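Local coordinates for novel protein similar to vertebrate potassium voltage-gated channel, subfamily H (Eag-related) family (Danio rerio, PDB 3UKN) that probably forms, as a tetramer, the pore of a delayed-rectifier voltage-gated potassium channel, this chain being its cytoplasmic C-linker and cyclic nucleotide-binding homology domain, at residues B[54-57]-B[58-61]; B[66-69]-B[70-73]; B[179-182]-B[183-187]; B[193-196]-B[197-200]. All coordinates share one frame; numbering follows the deposited sequence.

Contact 1: B[54-57]-B[58-61]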
loop_
_atom_site.group_PDB
_atom_site.type_symbol
_atom_site.label_atom_id
_atom_site.label_comp_id
_atom_site.label_asym_id
_atom_site.label_seq_id
_atom_site.Cartn_x
_atom_site.Cartn_y
_atom_site.Cartn_z
ATOM N N VAL B 54 -3.866 0.259 -0.373
ATOM C CA VAL B 54 -3.434 1.660 -0.289
ATOM C C VAL B 54 -2.851 2.200 -1.592
ATOM O O VAL B 54 -2.407 3.351 -1.661
ATOM C CB VAL B 54 -2.397 1.895 0.848
ATOM C CG1 VAL B 54 -2.969 1.468 2.187
ATOM C CG2 VAL B 54 -1.089 1.175 0.551
ATOM N N SER B 55 -2.855 1.369 -2.625
ATOM C CA SER B 55 -2.354 1.781 -3.932
ATOM C C SER B 55 -3.300 2.816 -4.535
ATOM O O SER B 55 -4.456 2.911 -4.129
ATOM C CB SER B 55 -2.232 0.571 -4.871
ATOM O OG SER B 55 -3.503 0.163 -5.353
ATOM N N GLU B 56 -2.809 3.570 -5.516
ATOM C CA GLU B 56 -3.595 4.617 -6.156
ATOM C C GLU B 56 -3.225 4.614 -7.630
ATOM O O GLU B 56 -2.225 5.230 -8.034
ATOM C CB GLU B 56 -3.282 5.977 -5.504
ATOM C CG GLU B 56 -4.324 7.084 -5.690
ATOM C CD GLU B 56 -3.916 8.424 -5.042
ATOM O OE1 GLU B 56 -3.498 8.409 -3.854
ATOM O OE2 GLU B 56 -4.021 9.491 -5.717
ATOM N N LEU B 57 -4.028 3.918 -8.435
ATOM C CA LEU B 57 -3.692 3.667 -9.846
ATOM C C LEU B 57 -3.770 4.910 -10.698
ATOM O O LEU B 57 -3.171 4.969 -11.767
ATOM C CB LEU B 57 -4.621 2.614 -10.460
ATOM C CG LEU B 57 -4.336 1.119 -10.283
ATOM C CD1 LEU B 57 -5.617 0.336 -10.534
ATOM C CD2 LEU B 57 -3.191 0.627 -11.201
ATOM N N LEU B 58 -4.512 5.907 -10.228
ATOM C CA LEU B 58 -4.889 7.036 -11.085
ATOM C C LEU B 58 -4.141 8.303 -10.723
ATOM O O LEU B 58 -4.305 9.334 -11.378
ATOM C CB LEU B 58 -6.396 7.284 -11.008
ATOM C CG LEU B 58 -7.265 6.036 -11.152
ATOM C CD1 LEU B 58 -8.714 6.392 -10.976
ATOM C CD2 LEU B 58 -7.032 5.319 -12.495
ATOM N N LYS B 59 -3.319 8.211 -9.681
ATOM C CA LYS B 59 -2.578 9.356 -9.162
ATOM C C LYS B 59 -1.744 10.118 -10.198
ATOM O O LYS B 59 -1.663 11.345 -10.145
ATOM C CB LYS B 59 -1.669 8.927 -8.011
ATOM C CG LYS B 59 -0.801 10.062 -7.489
ATOM C CD LYS B 59 -0.232 9.743 -6.107
ATOM C CE LYS B 59 0.086 11.019 -5.328
ATOM N NZ LYS B 59 0.151 10.741 -3.866
ATOM N N ASP B 60 -1.117 9.391 -11.117
ATOM C CA ASP B 60 -0.218 10.002 -12.095
ATOM C C ASP B 60 -0.908 10.399 -13.398
ATOM O O ASP B 60 -0.292 10.972 -14.292
ATOM C CB ASP B 60 0.958 9.072 -12.379
ATOM C CG ASP B 60 1.863 8.911 -11.179
ATOM O OD1 ASP B 60 2.295 7.769 -10.903
ATOM O OD2 ASP B 60 2.133 9.930 -10.503
ATOM N N PHE B 61 -2.189 10.085 -13.499
ATOM C CA PHE B 61 -2.963 10.434 -14.673
ATOM C C PHE B 61 -3.198 11.944 -14.709
ATOM O O PHE B 61 -3.285 12.593 -13.662
ATOM C CB PHE B 61 -4.306 9.700 -14.656
ATOM C CG PHE B 61 -4.217 8.259 -15.056
ATOM C CD1 PHE B 61 -3.012 7.574 -14.991
ATOM C CD2 PHE B 61 -5.340 7.587 -15.507
ATOM C CE1 PHE B 61 -2.928 6.233 -15.367
ATOM C CE2 PHE B 61 -5.267 6.255 -15.886
ATOM C CZ PHE B 61 -4.060 5.576 -15.822
#
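E56 and K59 meet three residues apart, the carboxylate of E56 laid against the start of the lysine chain. OE2 of E56 approaches CB of K59 to 3.3 Å and stays within 3.8 Å of its CD, so the acid rests on methylenes and not on the ammonium group. E56 reaches them with CG trans to its own backbone N (chi1 -159°) and the rest of its chain extended; K59, likewise trans at chi1 (176°), runs out obliquely across it. The charged ends stay 4.3 Å apart, between OE1 of E56 and NZ of K59, too far for a salt bridge, though the opposite charges probably still attract. NZ of K59 has a weak, long ion pair with E180. The chain here follows two overlapping type I beta turns, E56 to K59 and L58 to F61, in the C-linker loop that leads into helix 63-71. The second turn is closed by the amide N of F61 on O of L58, at 3.1 Å. That turn brings the F61 ring back over the preceding peptide: O of L57 lies over one face, 3.8 Å from CE1 of F61. The leucines touch lightly, CB of L57 lying 4.2 Å from CD2 of the buried L58. L57 packs on F42 of the second subunit and F61 on C41 of that subunit, while D60 bonds to N50 there.

Contact 2: B[66-69]-B[70-73]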
loop_
_atom_site.group_PDB
_atom_site.type_symbol
_atom_site.label_atom_id
_atom_site.label_comp_id
_atom_site.label_asym_id
_atom_site.label_seq_id
_atom_site.Cartn_x
_atom_site.Cartn_y
_atom_site.Cartn_z
ATOM N N ARG B 66 -8.536 12.185 -15.417
ATOM C CA ARG B 66 -9.116 11.969 -14.096
ATOM C C ARG B 66 -10.525 12.544 -13.965
ATOM O O ARG B 66 -11.399 11.926 -13.350
ATOM C CB ARG B 66 -8.216 12.561 -13.010
ATOM C CG ARG B 66 -6.954 11.748 -12.759
ATOM C CD ARG B 66 -5.980 12.462 -11.826
ATOM N NE ARG B 66 -6.564 12.741 -10.524
ATOM C CZ ARG B 66 -6.509 11.931 -9.469
ATOM N NH1 ARG B 66 -5.880 10.759 -9.540
ATOM N NH2 ARG B 66 -7.086 12.305 -8.327
ATOM N N ALA B 67 -10.756 13.735 -14.505
ATOM C CA ALA B 67 -12.115 14.264 -14.518
ATOM C C ALA B 67 -12.991 13.316 -15.337
ATOM O O ALA B 67 -14.018 12.837 -14.865
ATOM C CB ALA B 67 -12.157 15.670 -15.094
ATOM N N ASP B 68 -12.570 13.017 -16.559
ATOM C CA ASP B 68 -13.373 12.140 -17.394
ATOM C C ASP B 68 -13.736 10.805 -16.721
ATOM O O ASP B 68 -14.869 10.335 -16.841
ATOM C CB ASP B 68 -12.730 11.949 -18.772
ATOM C CG ASP B 68 -12.968 13.143 -19.693
ATOM O OD1 ASP B 68 -13.738 14.053 -19.305
ATOM O OD2 ASP B 68 -12.401 13.166 -20.809
ATOM N N ILE B 69 -12.789 10.198 -16.007
ATOM C CA ILE B 69 -13.117 9.011 -15.220
ATOM C C ILE B 69 -14.134 9.322 -14.106
ATOM O O ILE B 69 -15.130 8.609 -13.931
ATOM C CB ILE B 69 -11.882 8.400 -14.557
ATOM C CG1 ILE B 69 -10.910 7.865 -15.617
ATOM C CG2 ILE B 69 -12.314 7.306 -13.599
ATOM C CD1 ILE B 69 -9.461 7.855 -15.169
ATOM N N ALA B 70 -13.873 10.370 -13.337
ATOM C CA ALA B 70 -14.762 10.679 -12.215
ATOM C C ALA B 70 -16.246 10.790 -12.638
ATOM O O ALA B 70 -17.126 10.250 -11.959
ATOM C CB ALA B 70 -14.294 11.920 -11.464
ATOM N N MET B 71 -16.513 11.445 -13.770
ATOM C CA MET B 71 -17.880 11.583 -14.284
ATOM C C MET B 71 -18.653 10.258 -14.378
ATOM O O MET B 71 -19.883 10.248 -14.279
ATOM C CB MET B 71 -17.889 12.274 -15.653
ATOM C CG MET B 71 -17.805 13.801 -15.638
ATOM S SD MET B 71 -17.437 14.420 -17.295
ATOM C CE MET B 71 -16.501 15.915 -16.939
ATOM N N HIS B 72 -17.946 9.147 -14.580
ATOM C CA HIS B 72 -18.609 7.846 -14.692
ATOM C C HIS B 72 -18.807 7.140 -13.345
ATOM O O HIS B 72 -19.328 6.017 -13.292
ATOM C CB HIS B 72 -17.842 6.924 -15.643
ATOM C CG HIS B 72 -17.932 7.327 -17.075
ATOM N ND1 HIS B 72 -17.048 8.221 -17.660
ATOM C CD2 HIS B 72 -18.800 6.975 -18.055
ATOM C CE1 HIS B 72 -17.370 8.394 -18.923
ATOM N NE2 HIS B 72 -18.430 7.644 -19.194
ATOM N N LEU B 73 -18.380 7.777 -12.261
ATOM C CA LEU B 73 -18.533 7.153 -10.950
ATOM C C LEU B 73 -19.656 7.823 -10.191
ATOM O O LEU B 73 -19.775 9.053 -10.206
ATOM C CB LEU B 73 -17.233 7.217 -10.132
ATOM C CG LEU B 73 -15.961 6.661 -10.792
ATOM C CD1 LEU B 73 -14.731 6.719 -9.853
ATOM C CD2 LEU B 73 -16.191 5.254 -11.281
#
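The H72 ring turns back against the last full turn of the helix, donating from ND1 to the carbonyl O of D68 at 3.1 Å. The acceptor lies at the ring edge and almost in its plane, and the bond is fairly straight, with an angle of 154° at the hydrogen. With CG of H72 opposite its carbonyl carbon (chi1 -71°) the ring stands beside the preceding turn, and chi2 of 88° turns ND1 to the carbonyl. The backbone N of H72 is held as well, bonded to O of I69 at 2.9 Å, so ring and main chain grip two successive carbonyls near the C-terminal end of helix 63-71. Before this, regular i to i+4 bonds run from the amide N of A70 to O of R66 and from the amide N of M71 to O of A67; the shorter three-residue span at H72 marks the helix running out.

D68 and M71 lie alongside each other and point the same way. Their closest side-chain approach is loose, OD1 of D68 being 4.1 Å from CE of M71, and OD2 of D68 makes a salt bridge with R37 of the second subunit. CG2 of I69 approaches CD1 of L73 loosely at 4.5 Å, and CG of L73 comes 3.8 Å from O of I69. The helix is a C-linker element set between two partners: R66, I69, A70 and M71 pack on helix 88-96 of the same chain, whereas I69, H72 and L73 rest on M38, L30 and H28 of the second subunit.

Contact 3: B[179-182]-B[183-187]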
loop_
_atom_site.group_PDB
_atom_site.type_symbol
_atom_site.label_atom_id
_atom_site.label_comp_id
_atom_site.label_asym_id
_atom_site.label_seq_id
_atom_site.Cartn_x
_atom_site.Cartn_y
_atom_site.Cartn_z
ATOM N N ARG B 179 -7.066 12.427 4.175
ATOM C CA ARG B 179 -6.465 13.602 4.802
ATOM C C ARG B 179 -5.754 14.429 3.765
ATOM O O ARG B 179 -5.703 15.649 3.864
ATOM C CB ARG B 179 -5.505 13.224 5.942
ATOM C CG ARG B 179 -6.213 12.717 7.214
ATOM C CD ARG B 179 -5.234 11.997 8.124
ATOM N NE ARG B 179 -5.854 11.452 9.331
ATOM C CZ ARG B 179 -5.329 10.465 10.056
ATOM N NH1 ARG B 179 -4.181 9.902 9.683
ATOM N NH2 ARG B 179 -5.947 10.032 11.148
ATOM N N GLU B 180 -5.201 13.748 2.767
ATOM C CA GLU B 180 -4.488 14.412 1.688
ATOM C C GLU B 180 -5.482 15.272 0.903
ATOM O O GLU B 180 -5.243 16.451 0.644
ATOM C CB GLU B 180 -3.818 13.370 0.792
ATOM C CG GLU B 180 -3.122 13.929 -0.434
ATOM C CD GLU B 180 -2.321 12.869 -1.180
ATOM O OE1 GLU B 180 -1.745 13.190 -2.241
ATOM O OE2 GLU B 180 -2.263 11.713 -0.703
ATOM N N VAL B 181 -6.624 14.690 0.567
ATOM C CA VAL B 181 -7.678 15.447 -0.123
ATOM C C VAL B 181 -8.210 16.657 0.665
ATOM O O VAL B 181 -8.283 17.765 0.127
ATOM C CB VAL B 181 -8.825 14.549 -0.575
ATOM C CG1 VAL B 181 -9.913 15.385 -1.229
ATOM C CG2 VAL B 181 -8.300 13.524 -1.555
ATOM N N LEU B 182 -8.555 16.461 1.937
ATOM C CA LEU B 182 -9.052 17.576 2.757
ATOM C C LEU B 182 -8.059 18.746 2.811
ATOM O O LEU B 182 -8.452 19.907 2.806
ATOM C CB LEU B 182 -9.400 17.115 4.176
ATOM C CG LEU B 182 -10.518 16.070 4.279
ATOM C CD1 LEU B 182 -10.706 15.650 5.723
ATOM C CD2 LEU B 182 -11.833 16.563 3.680
ATOM N N ARG B 183 -6.774 18.423 2.855
ATOM C CA ARG B 183 -5.717 19.430 2.884
ATOM C C ARG B 183 -5.715 20.328 1.630
ATOM O O ARG B 183 -5.186 21.436 1.645
ATOM C CB ARG B 183 -4.369 18.728 3.056
ATOM C CG ARG B 183 -3.205 19.625 3.364
ATOM C CD ARG B 183 -1.931 18.803 3.395
ATOM N NE ARG B 183 -1.964 17.771 2.362
ATOM C CZ ARG B 183 -1.761 18.002 1.068
ATOM N NH1 ARG B 183 -1.501 19.234 0.642
ATOM N NH2 ARG B 183 -1.818 16.998 0.201
ATOM N N LEU B 184 -6.322 19.848 0.549
ATOM C CA LEU B 184 -6.356 20.594 -0.696
ATOM C C LEU B 184 -7.667 21.356 -0.791
ATOM O O LEU B 184 -7.818 22.220 -1.648
ATOM C CB LEU B 184 -6.209 19.641 -1.884
ATOM C CG LEU B 184 -5.006 18.697 -1.793
ATOM C CD1 LEU B 184 -5.110 17.584 -2.829
ATOM C CD2 LEU B 184 -3.697 19.471 -1.931
ATOM N N TYR B 185 -8.615 21.010 0.088
ATOM C CA TYR B 185 -9.888 21.718 0.187
ATOM C C TYR B 185 -10.176 22.068 1.653
ATOM O O TYR B 185 -11.111 21.537 2.237
ATOM C CB TYR B 185 -11.019 20.876 -0.427
ATOM C CG TYR B 185 -10.739 20.522 -1.874
ATOM C CD1 TYR B 185 -11.197 21.332 -2.910
ATOM C CD2 TYR B 185 -9.984 19.404 -2.200
ATOM C CE1 TYR B 185 -10.927 21.028 -4.223
ATOM C CE2 TYR B 185 -9.707 19.093 -3.511
ATOM C CZ TYR B 185 -10.178 19.909 -4.527
ATOM O OH TYR B 185 -9.908 19.597 -5.844
ATOM N N PRO B 186 -9.359 22.967 2.240
ATOM C CA PRO B 186 -9.415 23.376 3.657
ATOM C C PRO B 186 -10.797 23.869 4.072
ATOM O O PRO B 186 -11.223 23.654 5.197
ATOM C CB PRO B 186 -8.435 24.555 3.730
ATOM C CG PRO B 186 -7.549 24.410 2.551
ATOM C CD PRO B 186 -8.333 23.714 1.483
ATOM N N GLU B 187 -11.478 24.550 3.163
ATOM C CA GLU B 187 -12.779 25.112 3.449
ATOM C C GLU B 187 -13.765 23.989 3.685
ATOM O O GLU B 187 -14.524 24.001 4.657
ATOM C CB GLU B 187 -13.245 25.991 2.290
ATOM C CG GLU B 187 -12.465 27.285 2.161
ATOM C CD GLU B 187 -12.730 28.006 0.850
ATOM O OE1 GLU B 187 -13.743 27.689 0.186
ATOM O OE2 GLU B 187 -11.916 28.882 0.483
#
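The Y185 ring presents its edge to the helix that precedes it: O of V181 lies near the ring plane, 3.3 Å from CD2 of Y185, and CG1 of V181 reaches the same CD2 at 4.1 Å. The guanidinium of R183 is approached differently, by O of E180 over one face; this oxygen is 3.5 Å from NH2 of R183 but badly angled for a hydrogen bond. The R183 chain leaves with CG trans to the backbone N (chi1 -169°) and bends at chi3 (38°), which folds its head back over that carbonyl and brings NH2 to 3.4 Å from CG of E180. The carboxylate of E180 and this guanidinium are turned 35° apart and do not form a salt bridge; the outside partner of E180 is K59.

Here helix 175-184 ends and helix 186-199 begins, the two helices following the beta roll of the cyclic nucleotide-binding homology domain, with Y185 at the N-cap position of the second. As the first helix runs out the spans shorten from four residues, R183 N to O of R179, to three, with L184 N bonding to O of V181 at 2.9 Å and Y185 N to O of L182, both donors above the carbonyl planes. P186 has no amide hydrogen with which to continue the series. V181 and Y185 also pack on helix 88-96, and L182 on Y188, A189 and F192 of the following helix.

Contact 4: B[193-196]-B[197-200]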
loop_
_atom_site.group_PDB
_atom_site.type_symbol
_atom_site.label_atom_id
_atom_site.label_comp_id
_atom_site.label_asym_id
_atom_site.label_seq_id
_atom_site.Cartn_x
_atom_site.Cartn_y
_atom_site.Cartn_z
ATOM N N VAL B 193 -15.485 18.231 9.383
ATOM C CA VAL B 193 -15.369 18.035 10.822
ATOM C C VAL B 193 -16.715 18.286 11.529
ATOM O O VAL B 193 -17.141 17.510 12.386
ATOM C CB VAL B 193 -14.305 18.987 11.411
ATOM C CG1 VAL B 193 -14.280 18.875 12.929
ATOM C CG2 VAL B 193 -12.921 18.691 10.824
ATOM N N SER B 194 -17.383 19.373 11.155
ATOM C CA SER B 194 -18.676 19.698 11.735
ATOM C C SER B 194 -19.821 18.822 11.267
ATOM O O SER B 194 -20.891 18.868 11.870
ATOM C CB SER B 194 -19.026 21.163 11.488
ATOM O OG SER B 194 -18.135 22.006 12.199
ATOM N N GLU B 195 -19.630 18.045 10.200
ATOM C CA GLU B 195 -20.759 17.296 9.634
ATOM C C GLU B 195 -20.670 15.771 9.737
ATOM O O GLU B 195 -21.692 15.076 9.729
ATOM C CB GLU B 195 -20.993 17.677 8.174
ATOM C CG GLU B 195 -20.983 19.166 7.890
ATOM C CD GLU B 195 -22.353 19.795 7.943
ATOM O OE1 GLU B 195 -23.342 19.045 8.019
ATOM O OE2 GLU B 195 -22.440 21.042 7.908
ATOM N N ILE B 196 -19.463 15.240 9.819
ATOM C CA ILE B 196 -19.309 13.801 9.773
ATOM C C ILE B 196 -20.094 13.110 10.877
ATOM O O ILE B 196 -20.580 11.978 10.709
ATOM C CB ILE B 196 -17.828 13.383 9.842
ATOM C CG1 ILE B 196 -17.693 11.859 9.633
ATOM C CG2 ILE B 196 -17.186 13.871 11.152
ATOM C CD1 ILE B 196 -16.307 11.366 9.834
ATOM N N GLN B 197 -20.249 13.763 12.015
ATOM C CA GLN B 197 -20.889 13.056 13.113
ATOM C C GLN B 197 -22.387 12.798 12.888
ATOM O O GLN B 197 -22.925 11.814 13.407
ATOM C CB GLN B 197 -20.625 13.739 14.445
ATOM C CG GLN B 197 -19.236 13.508 14.975
ATOM C CD GLN B 197 -18.949 14.358 16.217
ATOM O OE1 GLN B 197 -18.955 15.587 16.153
ATOM N NE2 GLN B 197 -18.701 13.703 17.342
ATOM N N HIS B 198 -23.059 13.653 12.115
ATOM C CA HIS B 198 -24.462 13.387 11.780
ATOM C C HIS B 198 -24.619 12.073 10.994
ATOM O O HIS B 198 -25.676 11.445 11.019
ATOM C CB HIS B 198 -25.063 14.506 10.910
ATOM C CG HIS B 198 -25.013 15.869 11.521
ATOM N ND1 HIS B 198 -24.409 16.939 10.894
ATOM C CD2 HIS B 198 -25.522 16.347 12.681
ATOM C CE1 HIS B 198 -24.531 18.017 11.651
ATOM N NE2 HIS B 198 -25.206 17.685 12.737
ATOM N N ASP B 199 -23.590 11.688 10.243
ATOM C CA ASP B 199 -23.713 10.529 9.358
ATOM C C ASP B 199 -23.004 9.293 9.903
ATOM O O ASP B 199 -23.181 8.190 9.376
ATOM C CB ASP B 199 -23.196 10.870 7.963
ATOM C CG ASP B 199 -24.126 11.816 7.215
ATOM O OD1 ASP B 199 -25.356 11.649 7.311
ATOM O OD2 ASP B 199 -23.628 12.742 6.549
ATOM N N LEU B 200 -22.215 9.486 10.964
ATOM C CA LEU B 200 -21.432 8.422 11.594
ATOM C C LEU B 200 -22.322 7.507 12.440
ATOM O O LEU B 200 -22.808 7.883 13.513
ATOM C CB LEU B 200 -20.350 9.057 12.458
ATOM C CG LEU B 200 -19.120 8.266 12.894
ATOM C CD1 LEU B 200 -18.362 7.680 11.702
ATOM C CD2 LEU B 200 -18.220 9.192 13.697
HETATM O O HOH W 1 -19.540 16.616 13.598
HETATM O O HOH W 2 -21.828 16.488 12.916
HETATM O O HOH W 3 -23.898 15.121 7.678
#
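The helix loosens between E195 and L200, where the amides of Q197 and H198 lack the regular bond to the preceding turn, H198 N bonds only weakly to O of E195, and O of I196 accepts from D199 N at 3.1 Å and, weakly, from L200 N. Water enters the opened turns. One molecule donates to O of V193 and to OE1 of Q197, 2.8 Å from each, and accepts a weak bond from the amide N of Q197; a second donates to O of S194 and accepts a weak bond from the amide N of H198.

That second water also sits 3.2 Å above the plane of the H198 ring, over its centre. The carboxylate of E195 crosses H198, the two planes 60° apart, and OE1 of E195 comes 3.7 Å from ND1 of H198. The bend at chi2 (-93°) of E195 swings the carboxylate round toward the H198 ring. This is the end of helix 186-199, the last helix following the beta roll in the cyclic nucleotide-binding homology domain, just before strand 200-203. A third water lies near the H198 ring edge and donates to OD2 of D199 at 2.6 Å and to O of E195. OD2 of D199 also accepts a weak bond from the amide of L82. CB of L200 lies 3.4 Å from O of I196, and the buried I196 packs on L150.

How the contacts relate
From the N terminus the four contacts follow in series, none nesting in or crossing another, and each is local, closing no long loop. Contact 1 lies in the loop after helix 32-45 and contact 2 on helix 63-71. These two touch directly, R66 reaching back to O of L58 and I69 meeting F61, and both border the second subunit. Contact 3, at the junction of helices 175-184 and 186-199, is linked to contact 1 by the long, weak ion pair of K59 and E180, between the C-linker and the cyclic nucleotide-binding homology domain. Contact 4 ends helix 186-199; its centre is about 16 Å from that of contact 3, and it touches none of the others.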